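Local coordinates for XAC2610 protein (Xanthomonas axonopodis pv. citri, PDB 4QTQ) that binds calcium and probably acts as an immunity protein that inhibits a peptidoglycan hydrolase linked to the type IV secretion system, at residues T38-G43 and A69-S74. Residues are numbered along the deposited sequence; the frame is centred on the assembly and turned at random.
Sequences TEDSPG and ALYVDS
Gly-43 O accepts the backbone N-H of Ser-74, Ser-74 N lying 2.8 Å from Gly-43 O with an N-H...O angle of 158°. The same carbonyl oxygen receives a CA-H...O contact from Asp-73, whose CA is 3.5 Å from Gly-43 O. Ser-74 OG also lies close, 3.2 Å from Gly-43 O. A water 2.8 Å from Pro-42 O and 2.7 Å from Asp-73 OD1 bridges the turn and the carboxylate beside this bond; Asp-73 OD1 is gripped as well by the backbone N of Asn-75. At the other end the contact is one of side chains. Asp-40, with chi1 near -153° swinging the carboxylate away from its own N, brings OD2 to the edge of the Tyr-71 ring, 3.8 Å from Tyr-71 CE2, with carboxylate and ring planes 77° apart. That carboxylate is salt-bridged through OD2 to Lys-113, while the ring is stacked with Trp-110. Between the two strands runs strand 44-47, which pairs with Val-72 through Met-45. Asp-40 and Ser-41 together oppose Ile-44 in a classic beta bulge just before the turn at Pro-42 and Gly-43. The arrangement is that of the two outer strands of a three-stranded antiparallel sheet, converging where the hairpin of strands 38-41 and 44-47 turns.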
loop_
_atom_site.group_PDB
_atom_site.type_symbol
_atom_site.label_atom_id
_atom_site.label_comp_id
_atom_site.label_asym_id
_atom_site.label_seq_id
_atom_site.Cartn_x
_atom_site.Cartn_y
_atom_site.Cartn_z
ATOM N N THR A 38 -9.004 7.363 18.323
ATOM C CA THR A 38 -8.792 8.765 18.673
ATOM C C THR A 38 -8.579 9.557 17.397
ATOM O O THR A 38 -8.008 9.047 16.430
ATOM C CB THR A 38 -7.565 8.939 19.577
ATOM O OG1 THR A 38 -6.422 8.388 18.915
ATOM C CG2 THR A 38 -7.770 8.242 20.917
ATOM N N GLU A 39 -9.026 10.806 17.386
ATOM C CA GLU A 39 -8.908 11.592 16.175
ATOM C C GLU A 39 -7.480 12.082 15.996
ATOM O O GLU A 39 -6.916 12.709 16.883
ATOM C CB GLU A 39 -9.871 12.760 16.158
ATOM C CG GLU A 39 -9.840 13.468 14.819
ATOM C CD GLU A 39 -11.049 14.322 14.569
ATOM O OE1 GLU A 39 -10.942 15.217 13.721
ATOM O OE2 GLU A 39 -12.092 14.100 15.208
ATOM N N ASP A 40 -6.906 11.782 14.836
ATOM C CA ASP A 40 -5.526 12.110 14.546
ATOM C C ASP A 40 -5.396 13.437 13.791
ATOM O O ASP A 40 -4.432 14.185 13.993
ATOM C CB ASP A 40 -4.913 10.982 13.724
ATOM C CG ASP A 40 -3.423 10.882 13.901
ATOM O OD1 ASP A 40 -2.977 10.595 15.042
ATOM O OD2 ASP A 40 -2.708 11.074 12.903
ATOM N N SER A 41 -6.347 13.692 12.899
ATOM C CA SER A 41 -6.416 14.928 12.140
ATOM C C SER A 41 -7.832 14.985 11.568
ATOM O O SER A 41 -8.578 13.994 11.695
ATOM C CB SER A 41 -5.344 14.951 11.044
ATOM O OG SER A 41 -5.485 13.838 10.181
ATOM N N PRO A 42 -8.231 16.128 10.971
ATOM C CA PRO A 42 -9.597 16.233 10.469
ATOM C C PRO A 42 -10.052 15.054 9.586
ATOM O O PRO A 42 -9.401 14.707 8.587
ATOM C CB PRO A 42 -9.582 17.552 9.677
ATOM C CG PRO A 42 -8.544 18.371 10.366
ATOM C CD PRO A 42 -7.493 17.399 10.814
ATOM N N GLY A 43 -11.159 14.436 9.981
ATOM C CA GLY A 43 -11.729 13.316 9.246
ATOM C C GLY A 43 -11.021 11.978 9.432
ATOM O O GLY A 43 -11.426 11.004 8.820
ATOM N N ALA A 69 -2.429 -1.370 13.569
ATOM C CA ALA A 69 -3.257 -0.184 13.733
ATOM C C ALA A 69 -4.002 0.084 12.433
ATOM O O ALA A 69 -3.711 -0.533 11.412
ATOM C CB ALA A 69 -2.407 1.019 14.143
ATOM N N LEU A 70 -4.989 0.981 12.487
ATOM C CA LEU A 70 -5.787 1.356 11.315
ATOM C C LEU A 70 -6.121 2.852 11.366
ATOM O O LEU A 70 -6.684 3.350 12.364
ATOM C CB LEU A 70 -7.086 0.538 11.254
ATOM C CG LEU A 70 -8.034 0.831 10.068
ATOM C CD1 LEU A 70 -7.418 0.433 8.739
ATOM C CD2 LEU A 70 -9.376 0.135 10.239
ATOM N N TYR A 71 -5.761 3.551 10.291
ATOM C CA TYR A 71 -6.115 4.948 10.096
ATOM C C TYR A 71 -7.318 4.991 9.186
ATOM O O TYR A 71 -7.206 4.679 8.002
ATOM C CB TYR A 71 -4.959 5.726 9.474
ATOM C CG TYR A 71 -3.815 5.950 10.429
ATOM C CD1 TYR A 71 -2.850 4.970 10.629
ATOM C CD2 TYR A 71 -3.692 7.143 11.127
ATOM C CE1 TYR A 71 -1.812 5.162 11.520
ATOM C CE2 TYR A 71 -2.646 7.352 12.011
ATOM C CZ TYR A 71 -1.715 6.361 12.209
ATOM O OH TYR A 71 -0.672 6.567 13.090
ATOM N N VAL A 72 -8.453 5.375 9.766
ATOM C CA VAL A 72 -9.747 5.450 9.080
ATOM C C VAL A 72 -10.037 6.890 8.643
ATOM O O VAL A 72 -10.374 7.754 9.462
ATOM C CB VAL A 72 -10.886 4.958 10.008
ATOM C CG1 VAL A 72 -12.239 5.025 9.303
ATOM C CG2 VAL A 72 -10.606 3.542 10.485
ATOM N N ASP A 73 -9.893 7.143 7.352
ATOM C CA ASP A 73 -10.158 8.456 6.791
ATOM C C ASP A 73 -11.578 8.436 6.256
ATOM O O ASP A 73 -11.868 7.807 5.224
ATOM C CB ASP A 73 -9.143 8.768 5.690
ATOM C CG ASP A 73 -9.306 10.164 5.106
ATOM O OD1 ASP A 73 -10.328 10.849 5.373
ATOM O OD2 ASP A 73 -8.399 10.567 4.350
ATOM N N SER A 74 -12.471 9.121 6.966
ATOM C CA SER A 74 -13.872 9.174 6.576
ATOM C C SER A 74 -14.111 9.984 5.292
ATOM O O SER A 74 -15.200 9.926 4.740
ATOM C CB SER A 74 -14.741 9.725 7.715
ATOM O OG SER A 74 -14.522 11.116 7.867
HETATM O O HOH W 1 -9.888 13.468 6.084
#